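Local coordinates for protein GTPase HflX (Sulfolobus solfataricus P2, PDB 2QTF) that hydrolyses GTP, for which it is specific, and associates with the 50S ribosomal subunit, with a possible role in protein synthesis or ribosome biogenesis, at residues 87-90 and 91-95; 238-242 and 243-247; 283-287 and 288-292; 339-342 and 343-346. One frame throughout, in Å; residues are numbered along the deposited sequence.

Interaction 1 of 4, residues 87-90 and 91-95; sequences ILLL and LEIFA. With CD (cadmium ion), chain B.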
loop_
_atom_site.group_PDB
_atom_site.type_symbol
_atom_site.label_atom_id
_atom_site.label_comp_id
_atom_site.label_asym_id
_atom_site.label_seq_id
_atom_site.Cartn_x
_atom_site.Cartn_y
_atom_site.Cartn_z
ATOM N N ILE A 87 -10.120 -4.237 6.824
ATOM C CA ILE A 87 -10.373 -2.781 6.833
ATOM C C ILE A 87 -9.335 -2.042 7.676
ATOM O O ILE A 87 -8.775 -1.104 7.210
ATOM C CB ILE A 87 -11.834 -2.430 7.210
ATOM C CG1 ILE A 87 -12.733 -3.007 6.087
ATOM C CG2 ILE A 87 -12.025 -0.949 7.524
ATOM C CD1 ILE A 87 -13.930 -2.366 5.881
ATOM N N LEU A 88 -9.161 -2.439 8.914
ATOM C CA LEU A 88 -8.209 -1.760 9.793
ATOM C C LEU A 88 -6.765 -1.937 9.269
ATOM O O LEU A 88 -5.947 -1.015 9.413
ATOM C CB LEU A 88 -8.364 -2.304 11.230
ATOM C CG LEU A 88 -9.666 -1.904 11.990
ATOM C CD1 LEU A 88 -9.548 -2.415 13.468
ATOM C CD2 LEU A 88 -9.913 -0.408 11.902
ATOM N N LEU A 89 -6.446 -3.056 8.638
ATOM C CA LEU A 89 -5.117 -3.237 8.062
ATOM C C LEU A 89 -4.876 -2.212 6.960
ATOM O O LEU A 89 -3.786 -1.603 6.830
ATOM C CB LEU A 89 -4.915 -4.709 7.532
ATOM C CG LEU A 89 -3.631 -4.963 6.659
ATOM C CD1 LEU A 89 -2.414 -4.889 7.527
ATOM C CD2 LEU A 89 -3.590 -6.323 5.829
ATOM N N LEU A 90 -5.832 -2.084 6.046
ATOM C CA LEU A 90 -5.571 -1.139 4.908
ATOM C C LEU A 90 -5.553 0.278 5.465
ATOM O O LEU A 90 -4.785 1.107 4.945
ATOM C CB LEU A 90 -6.703 -1.212 3.825
ATOM C CG LEU A 90 -6.754 -2.570 3.132
ATOM C CD1 LEU A 90 -8.005 -2.837 2.202
ATOM C CD2 LEU A 90 -5.501 -2.872 2.405
ATOM N N LEU A 91 -6.401 0.594 6.474
ATOM C CA LEU A 91 -6.340 1.945 7.058
ATOM C C LEU A 91 -4.944 2.197 7.718
ATOM O O LEU A 91 -4.394 3.315 7.657
ATOM C CB LEU A 91 -7.498 2.226 8.094
ATOM C CG LEU A 91 -8.871 2.387 7.356
ATOM C CD1 LEU A 91 -9.949 2.255 8.426
ATOM C CD2 LEU A 91 -8.805 3.779 6.622
ATOM N N GLU A 92 -4.387 1.155 8.364
ATOM C CA GLU A 92 -2.954 1.260 8.856
ATOM C C GLU A 92 -1.926 1.582 7.745
ATOM O O GLU A 92 -1.098 2.482 7.928
ATOM C CB GLU A 92 -2.569 -0.048 9.646
ATOM C CG GLU A 92 -1.145 0.084 10.258
ATOM C CD GLU A 92 -1.245 0.901 11.586
ATOM O OE1 GLU A 92 -2.441 1.099 12.030
ATOM O OE2 GLU A 92 -0.188 1.267 12.220
ATOM N N ILE A 93 -2.014 0.887 6.584
ATOM C CA ILE A 93 -1.157 1.160 5.400
ATOM C C ILE A 93 -1.308 2.631 5.012
ATOM O O ILE A 93 -0.336 3.361 4.824
ATOM C CB ILE A 93 -1.563 0.238 4.209
ATOM C CG1 ILE A 93 -1.274 -1.212 4.598
ATOM C CG2 ILE A 93 -0.874 0.718 2.894
ATOM C CD1 ILE A 93 -1.824 -2.213 3.597
ATOM N N PHE A 94 -2.533 3.081 4.996
ATOM C CA PHE A 94 -2.792 4.497 4.562
ATOM C C PHE A 94 -2.164 5.466 5.558
ATOM O O PHE A 94 -1.488 6.422 5.149
ATOM C CB PHE A 94 -4.290 4.792 4.359
ATOM C CG PHE A 94 -5.035 3.842 3.378
ATOM C CD1 PHE A 94 -4.376 3.090 2.438
ATOM C CD2 PHE A 94 -6.449 3.895 3.361
ATOM C CE1 PHE A 94 -5.078 2.212 1.598
ATOM C CE2 PHE A 94 -7.217 3.030 2.467
ATOM C CZ PHE A 94 -6.527 2.198 1.601
ATOM N N ALA A 95 -2.379 5.208 6.849
ATOM C CA ALA A 95 -1.871 6.065 7.919
ATOM C C ALA A 95 -0.328 6.163 7.803
ATOM O O ALA A 95 0.250 7.183 8.100
ATOM C CB ALA A 95 -2.301 5.459 9.284
HETATM CD CD CD B . -1.318 1.991 13.996
HETATM O O HOH W 1 -3.589 1.306 14.713
HETATM O O HOH W 2 -0.853 -0.467 14.737
#

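Interaction 2 of 4, residues 238-242 and 243-247; sequences RGIPP and QIVDA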
loop_
_atom_site.group_PDB
_atom_site.type_symbol
_atom_site.label_atom_id
_atom_site.label_comp_id
_atom_site.label_asym_id
_atom_site.label_seq_id
_atom_site.Cartn_x
_atom_site.Cartn_y
_atom_site.Cartn_z
ATOM N N ARG A 238 -5.906 -3.503 -4.769
ATOM C CA ARG A 238 -6.967 -4.217 -5.479
ATOM C C ARG A 238 -8.166 -4.434 -4.552
ATOM O O ARG A 238 -7.977 -4.640 -3.374
ATOM C CB ARG A 238 -6.432 -5.564 -5.983
ATOM C CG ARG A 238 -5.228 -5.373 -7.027
ATOM C CD ARG A 238 -4.557 -6.693 -7.340
ATOM N NE ARG A 238 -3.581 -6.530 -8.443
ATOM C CZ ARG A 238 -2.263 -6.448 -8.209
ATOM N NH1 ARG A 238 -1.839 -6.417 -6.930
ATOM N NH2 ARG A 238 -1.394 -6.364 -9.216
ATOM N N GLY A 239 -9.397 -4.299 -5.023
ATOM C CA GLY A 239 -10.485 -4.726 -4.082
ATOM C C GLY A 239 -10.643 -3.803 -2.876
ATOM O O GLY A 239 -10.846 -4.281 -1.744
ATOM N N ILE A 240 -10.590 -2.493 -3.064
ATOM C CA ILE A 240 -10.629 -1.639 -1.825
ATOM C C ILE A 240 -12.086 -1.664 -1.269
ATOM O O ILE A 240 -13.019 -1.391 -2.028
ATOM C CB ILE A 240 -10.269 -0.251 -2.168
ATOM C CG1 ILE A 240 -8.814 -0.290 -2.690
ATOM C CG2 ILE A 240 -10.270 0.688 -0.878
ATOM C CD1 ILE A 240 -8.399 1.025 -3.374
ATOM N N PRO A 241 -12.260 -2.066 -0.010
ATOM C CA PRO A 241 -13.575 -1.983 0.594
ATOM C C PRO A 241 -14.147 -0.586 0.482
ATOM O O PRO A 241 -13.463 0.398 0.725
ATOM C CB PRO A 241 -13.287 -2.233 2.075
ATOM C CG PRO A 241 -12.010 -3.106 2.094
ATOM C CD PRO A 241 -11.224 -2.560 0.939
ATOM N N PRO A 242 -15.461 -0.478 0.154
ATOM C CA PRO A 242 -16.100 0.822 -0.105
ATOM C C PRO A 242 -15.976 1.805 1.006
ATOM O O PRO A 242 -15.934 2.965 0.761
ATOM C CB PRO A 242 -17.624 0.445 -0.285
ATOM C CG PRO A 242 -17.755 -0.883 0.319
ATOM C CD PRO A 242 -16.412 -1.611 0.089
ATOM N N GLN A 243 -15.991 1.354 2.259
ATOM C CA GLN A 243 -15.891 2.225 3.475
ATOM C C GLN A 243 -14.614 3.074 3.457
ATOM O O GLN A 243 -14.587 4.123 4.146
ATOM C CB GLN A 243 -15.660 1.376 4.820
ATOM C CG GLN A 243 -16.735 0.468 5.295
ATOM C CD GLN A 243 -16.684 -0.948 4.702
ATOM O OE1 GLN A 243 -16.414 -1.182 3.475
ATOM N NE2 GLN A 243 -17.010 -1.914 5.553
ATOM N N ILE A 244 -13.555 2.571 2.806
ATOM C CA ILE A 244 -12.234 3.267 2.920
ATOM C C ILE A 244 -11.763 3.852 1.596
ATOM O O ILE A 244 -10.631 4.227 1.448
ATOM C CB ILE A 244 -11.109 2.378 3.601
ATOM C CG1 ILE A 244 -10.791 1.126 2.780
ATOM C CG2 ILE A 244 -11.653 1.953 4.985
ATOM C CD1 ILE A 244 -9.656 0.238 3.365
ATOM N N VAL A 245 -12.676 3.893 0.617
ATOM C CA VAL A 245 -12.267 4.360 -0.731
ATOM C C VAL A 245 -11.905 5.789 -0.645
ATOM O O VAL A 245 -10.925 6.165 -1.262
ATOM C CB VAL A 245 -13.420 4.136 -1.753
ATOM C CG1 VAL A 245 -13.253 5.087 -2.996
ATOM C CG2 VAL A 245 -13.426 2.728 -2.194
ATOM N N ASP A 246 -12.589 6.642 0.126
ATOM C CA ASP A 246 -12.109 8.004 0.152
ATOM C C ASP A 246 -10.758 8.193 0.864
ATOM O O ASP A 246 -9.955 9.019 0.431
ATOM C CB ASP A 246 -12.982 8.991 0.913
ATOM C CG ASP A 246 -14.327 9.320 0.162
ATOM O OD1 ASP A 246 -14.472 9.059 -1.040
ATOM O OD2 ASP A 246 -15.178 9.827 0.865
ATOM N N ALA A 247 -10.574 7.514 2.006
ATOM C CA ALA A 247 -9.263 7.590 2.614
ATOM C C ALA A 247 -8.180 7.138 1.629
ATOM O O ALA A 247 -7.065 7.704 1.644
ATOM C CB ALA A 247 -9.223 6.748 3.879
HETATM O O HOH W 3 -15.104 5.814 1.463
#

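Interaction 3 of 4, residues 283-287 and 288-292; sequences EILRE and IGVSG. With CD (cadmium ion), chain D.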
loop_
_atom_site.group_PDB
_atom_site.type_symbol
_atom_site.label_atom_id
_atom_site.label_comp_id
_atom_site.label_asym_id
_atom_site.label_seq_id
_atom_site.Cartn_x
_atom_site.Cartn_y
_atom_site.Cartn_z
ATOM N N GLU A 283 -5.104 4.903 -15.719
ATOM C CA GLU A 283 -6.461 5.406 -15.457
ATOM C C GLU A 283 -6.530 6.028 -14.074
ATOM O O GLU A 283 -6.969 7.134 -13.953
ATOM C CB GLU A 283 -7.459 4.251 -15.562
ATOM C CG GLU A 283 -8.915 4.620 -15.194
ATOM C CD GLU A 283 -9.735 3.333 -15.277
ATOM O OE1 GLU A 283 -9.934 2.603 -14.274
ATOM O OE2 GLU A 283 -10.104 3.009 -16.402
ATOM N N ILE A 284 -6.054 5.326 -13.031
ATOM C CA ILE A 284 -6.012 5.869 -11.663
ATOM C C ILE A 284 -5.210 7.154 -11.605
ATOM O O ILE A 284 -5.666 8.114 -11.025
ATOM C CB ILE A 284 -5.432 4.815 -10.669
ATOM C CG1 ILE A 284 -6.346 3.592 -10.585
ATOM C CG2 ILE A 284 -5.285 5.427 -9.302
ATOM C CD1 ILE A 284 -5.603 2.352 -9.982
ATOM N N LEU A 285 -4.013 7.207 -12.227
ATOM C CA LEU A 285 -3.180 8.411 -12.139
ATOM C C LEU A 285 -3.908 9.586 -12.782
ATOM O O LEU A 285 -3.938 10.681 -12.206
ATOM C CB LEU A 285 -1.812 8.202 -12.798
ATOM C CG LEU A 285 -0.925 7.170 -12.026
ATOM C CD1 LEU A 285 0.280 6.762 -12.816
ATOM C CD2 LEU A 285 -0.510 7.759 -10.664
ATOM N N ARG A 286 -4.528 9.346 -13.919
ATOM C CA ARG A 286 -5.334 10.451 -14.574
ATOM C C ARG A 286 -6.437 10.913 -13.627
ATOM O O ARG A 286 -6.679 12.091 -13.470
ATOM C CB ARG A 286 -5.978 9.924 -15.907
ATOM C CG ARG A 286 -7.021 10.935 -16.558
ATOM C CD ARG A 286 -7.400 10.610 -18.059
ATOM N NE ARG A 286 -8.221 11.712 -18.710
ATOM C CZ ARG A 286 -9.574 11.750 -18.894
ATOM N NH1 ARG A 286 -10.387 10.801 -18.460
ATOM N NH2 ARG A 286 -10.153 12.762 -19.524
ATOM N N GLU A 287 -7.133 9.989 -12.960
ATOM C CA GLU A 287 -8.318 10.388 -12.227
ATOM C C GLU A 287 -7.962 11.107 -10.963
ATOM O O GLU A 287 -8.783 11.858 -10.426
ATOM C CB GLU A 287 -9.215 9.194 -11.890
ATOM C CG GLU A 287 -9.954 8.528 -13.123
ATOM C CD GLU A 287 -10.799 9.547 -13.927
ATOM O OE1 GLU A 287 -11.491 10.374 -13.320
ATOM O OE2 GLU A 287 -10.702 9.530 -15.147
ATOM N N ILE A 288 -6.782 10.793 -10.400
ATOM C CA ILE A 288 -6.393 11.518 -9.162
ATOM C C ILE A 288 -5.723 12.887 -9.538
ATOM O O ILE A 288 -5.422 13.700 -8.675
ATOM C CB ILE A 288 -5.437 10.711 -8.250
ATOM C CG1 ILE A 288 -4.118 10.418 -8.981
ATOM C CG2 ILE A 288 -6.092 9.443 -7.734
ATOM C CD1 ILE A 288 -3.060 9.754 -8.113
ATOM N N GLY A 289 -5.460 13.129 -10.808
ATOM C CA GLY A 289 -5.091 14.497 -11.176
ATOM C C GLY A 289 -3.567 14.576 -11.414
ATOM O O GLY A 289 -3.008 15.700 -11.478
ATOM N N VAL A 290 -2.910 13.412 -11.578
ATOM C CA VAL A 290 -1.516 13.391 -12.158
ATOM C C VAL A 290 -1.479 13.786 -13.660
ATOM O O VAL A 290 -1.982 13.062 -14.546
ATOM C CB VAL A 290 -0.769 12.042 -11.952
ATOM C CG1 VAL A 290 0.646 12.087 -12.701
ATOM C CG2 VAL A 290 -0.650 11.785 -10.413
ATOM N N SER A 291 -0.805 14.886 -13.918
ATOM C CA SER A 291 -0.800 15.486 -15.246
ATOM C C SER A 291 0.590 16.093 -15.542
ATOM O O SER A 291 1.120 16.833 -14.690
ATOM C CB SER A 291 -1.888 16.604 -15.248
ATOM O OG SER A 291 -1.879 17.264 -16.511
ATOM N N GLY A 292 1.163 15.831 -16.720
ATOM C CA GLY A 292 2.407 16.554 -17.051
ATOM C C GLY A 292 3.660 16.196 -16.211
ATOM O O GLY A 292 4.698 16.921 -16.293
HETATM CD CD CD D . -10.802 0.619 -14.178
HETATM O O HOH W 4 -9.003 -0.274 -12.781
HETATM O O HOH W 5 -11.693 -1.862 -13.976
#

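Interaction 4 of 4, residues 339-342 and 343-346; sequences TNLE and LLRD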
loop_
_atom_site.group_PDB
_atom_site.type_symbol
_atom_site.label_atom_id
_atom_site.label_comp_id
_atom_site.label_asym_id
_atom_site.label_seq_id
_atom_site.Cartn_x
_atom_site.Cartn_y
_atom_site.Cartn_z
ATOM N N THR A 339 19.445 -6.540 -10.908
ATOM C CA THR A 339 19.784 -6.477 -12.309
ATOM C C THR A 339 19.396 -5.122 -12.808
ATOM O O THR A 339 18.220 -4.664 -12.612
ATOM C CB THR A 339 18.917 -7.540 -13.101
ATOM O OG1 THR A 339 19.021 -8.762 -12.402
ATOM C CG2 THR A 339 19.395 -7.681 -14.433
ATOM N N ASN A 340 20.309 -4.530 -13.543
ATOM C CA ASN A 340 20.123 -3.211 -14.221
ATOM C C ASN A 340 19.961 -2.102 -13.254
ATOM O O ASN A 340 19.306 -1.132 -13.527
ATOM C CB ASN A 340 18.956 -3.189 -15.244
ATOM C CG ASN A 340 19.347 -3.856 -16.545
ATOM O OD1 ASN A 340 20.512 -3.723 -17.007
ATOM N ND2 ASN A 340 18.425 -4.619 -17.118
ATOM N N LEU A 341 20.517 -2.268 -12.082
ATOM C CA LEU A 341 20.382 -1.202 -11.118
ATOM C C LEU A 341 21.225 0.042 -11.412
ATOM O O LEU A 341 20.827 1.197 -11.076
ATOM C CB LEU A 341 20.629 -1.764 -9.737
ATOM C CG LEU A 341 19.252 -2.245 -9.168
ATOM C CD1 LEU A 341 17.955 -2.615 -9.987
ATOM C CD2 LEU A 341 19.621 -3.321 -8.384
ATOM N N GLU A 342 22.292 -0.158 -12.176
ATOM C CA GLU A 342 23.093 0.954 -12.606
ATOM C C GLU A 342 22.317 1.706 -13.665
ATOM O O GLU A 342 22.287 2.921 -13.685
ATOM C CB GLU A 342 24.456 0.496 -13.139
ATOM C CG GLU A 342 25.332 1.741 -13.630
ATOM C CD GLU A 342 25.786 2.747 -12.536
ATOM O OE1 GLU A 342 25.753 2.351 -11.371
ATOM O OE2 GLU A 342 26.227 3.888 -12.937
ATOM N N LEU A 343 21.606 0.979 -14.530
ATOM C CA LEU A 343 20.712 1.716 -15.451
ATOM C C LEU A 343 19.650 2.523 -14.723
ATOM O O LEU A 343 19.386 3.668 -15.081
ATOM C CB LEU A 343 20.005 0.743 -16.465
ATOM C CG LEU A 343 18.982 1.318 -17.475
ATOM C CD1 LEU A 343 19.571 2.379 -18.375
ATOM C CD2 LEU A 343 18.348 0.113 -18.309
ATOM N N LEU A 344 19.041 1.925 -13.725
ATOM C CA LEU A 344 17.949 2.572 -12.990
ATOM C C LEU A 344 18.583 3.842 -12.298
ATOM O O LEU A 344 18.044 4.973 -12.386
ATOM C CB LEU A 344 17.526 1.603 -11.875
ATOM C CG LEU A 344 16.612 2.233 -10.757
ATOM C CD1 LEU A 344 15.320 2.697 -11.361
ATOM C CD2 LEU A 344 16.303 1.250 -9.554
ATOM N N ARG A 345 19.700 3.641 -11.588
ATOM C CA ARG A 345 20.470 4.823 -11.088
ATOM C C ARG A 345 20.725 5.886 -12.089
ATOM O O ARG A 345 20.435 7.044 -11.822
ATOM C CB ARG A 345 21.838 4.319 -10.441
ATOM C CG ARG A 345 22.784 5.490 -9.918
ATOM C CD ARG A 345 24.150 4.849 -9.440
ATOM N NE ARG A 345 25.067 5.928 -9.047
ATOM C CZ ARG A 345 25.748 6.620 -9.910
ATOM N NH1 ARG A 345 25.645 6.289 -11.207
ATOM N NH2 ARG A 345 26.572 7.573 -9.475
ATOM N N ASP A 346 21.327 5.567 -13.263
ATOM C CA ASP A 346 21.610 6.554 -14.238
ATOM C C ASP A 346 20.328 7.264 -14.781
ATOM O O ASP A 346 20.328 8.464 -15.088
ATOM C CB ASP A 346 22.288 5.929 -15.417
ATOM C CG ASP A 346 23.765 5.469 -15.082
ATOM O OD1 ASP A 346 24.272 6.020 -14.093
ATOM O OD2 ASP A 346 24.268 4.567 -15.775
#

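Interaction 1 of 4, residues 87-90 and 91-95
Ile87 and Leu91 lie alongside each other one turn apart on the alpha-helix 86-97 of the N-terminal domain, pointing the same way, with Ile87 CG2 3.9 Å from Leu91 CD1. A second pair runs along another side of the helix, where Leu90 CD2 comes within 3.9 Å of Ile93 CD1. Phe94 follows Leu90 by one turn. Its CG sits anti to its own carbonyl carbon (chi1 -55°), which swings the ring back toward the preceding turn, so that Leu90 O lies over one face, 3.1 Å above the ring plane and offset toward the rim. Leu90 O also accepts a hydrogen bond from Phe94 N at 3.0 Å, and the same i to i+4 ladder joins Leu91, Glu92 and Ile93 to Ile87, Leu88 and Leu89.

Aliphatic and aromatic residues suit this helix because it packs at the interface with the G domain: Leu19 of helix 13-22 meets Leu89, Leu90 and Ile93, while Ala247 of the G-domain helix 245-253 meets Leu91 and Phe94. Glu92 faces a different environment. With CG anti to the backbone N and a bend at chi2 (81°), its carboxylate is carried off the helix to a cadmium ion, whose coordination also includes two waters. The carboxylate chelates the metal through both oxygens, Glu92 OE1 lying 2.4 Å and Glu92 OE2 2.2 Å from the cadmium.

Interaction 2 of 4, residues 238-242 and 243-247
The backbone of Ile240 and Pro241 is extended and then turns at Pro242 and Gln243 into a short 3-10 turn, in which Ile244 N donates to Pro241 O at 3.0 Å. A weak bond follows from Val245 N to Pro242 O, 3.4 Å long. Proline suits the start of such a turn, since its ring already holds phi near the value needed and the missing N-H costs nothing where no acceptor precedes it in the turn. Water 3 extends the pattern, donating to Pro242 O and accepting from Asp246 N, and so bridges Pro242 of the turn to Asp246 in the first turn of the helix.

Ile240 supplies the apolar contact across the turn: its CG2 branch reaches Ile244 CG1 at 3.7 Å and Val245 CG2 at 4.0 Å, crossing the valine at about a right angle. Ile244, at the N-cap position, holds CG1 between its backbone N and carbonyl carbon (chi1 63°), which sets its CD1 4.0 Å from Pro241 CD, the two side chains lying alongside. Gln243 bends at chi2, bringing its OE1 to 3.4 Å from Pro242 CG.

This turn links strand 226-232, by way of the loop after it, to helix 245-253 of the G domain. Pro241 and Ile244 rest on Leu90 of helix 86-97, and Gln243 meets both Ile87 of that helix and Tyr114 of helix 101-121.

Interaction 3 of 4, residues 283-287 and 288-292
A Schellman motif closes the C-terminal end of helix 271-288, with Gly289 as the residue that leaves the helical conformation. Ile288 N still makes a helical bond to Ile284 O, 3.0 Å long. Beyond it come the motif's two characteristic backward bonds: Val290 N donates to Leu285 O at 3.0 Å, and Gly289 N donates to Arg286 O at 3.1 Å. Leu285 O also takes a second, weak bond from Gly289 N. Glycine is suited to this place because phi is positive (104°), a conformation that a residue without a side chain adopts readily.

The reversal that the motif produces brings Val290 back beside the helix, giving the hydrophobic contact that commonly accompanies it: Val290 CG2 packs 4.0 Å from Leu285 CD2. Leu285 CD2 also meets Ile288 CD1 at 4.1 Å, so one methyl serves both neighbours. Ile288 places CG1 between its backbone N and carbonyl carbon (chi1 62°), which brings Ile288 CG1 to 3.2 Å from Leu285 O. Branched apolar residues fit because Leu285 and Val290 both reach Leu261 of strand 260-266 in the G domain, and Ile288 touches Phe249 and Leu252 of helix 245-253. On the outer side, the extended Glu283 binds a cadmium ion through OE1, at 2.2 Å, together with two waters.

Interaction 4 of 4, residues 339-342 and 343-346
Glu342 and Arg345 form a salt bridge across one turn of helix 341-355, with Glu342 OE2 3.0 Å from Arg345 NH1. The two side chains run alongside each other, and their flat ends are turned only 22° apart, though the oxygen comes obliquely to the guanidinium. Glu342 bends at chi2 (66°) to reach forward along the helix, while Arg345 is extended from CG to NE. Arg345 NH1 also bridges to Asp346 OD1 at 3.2 Å. The two carboxylates are themselves close, Glu342 OE2 lying 3.1 Å from Asp346 OD1 with their planes 82° apart; the shared arginine probably offsets much of that repulsion. Arginine suits the site because its two terminal nitrogens serve different partners, NH1 the carboxylates and NH2 Asn224 OD1.

Backbone bonds run i to i+4. Leu344 N donates to Asn340 O, Arg345 N to Leu341 O at 2.7 Å and Asp346 N to Glu342 O at 2.8 Å.

Apolar contact falls on another side of the helix, where Leu341 CD1 approaches Leu344 CD2 at 4.2 Å. Leucine is apt there, since Leu341 and Leu344 both rest on helix 192-200, and Leu344 also meets Ile331 of strand 327-332.

Asn340 occupies the N-cap position, but its ND2 bonds to Pro332 O and its side chain makes no capping bond. The segment is the start of an amphipathic helix, its leucines set against helix 192-200 and the G-domain sheet and its charges along another side, shortly after the segment 334-336 inferred to bind GTP.

Overall arrangement
Interaction 1 is buried, interactions 2 and 3 are partly buried, and interaction 4 lies at the surface. Interactions 1 and 2 touch directly, joining the N-terminal domain to the G domain: Leu91 CG is 3.7 Å from Ile244 CG2. Interaction 3 stands apart from interaction 2, their nearest atoms about 7 Å away, yet helix 245-253 is common to interactions 1, 2 and 3. Between them the four contacts sample a helix interior, two helix starts and a helix end. Chemistry follows place: aliphatic packing dominates interaction 1, proline and glycine shape interactions 2 and 3, and a salt-bridge network marks interaction 4, whereas glutamates of interactions 1 and 3 bind cadmium.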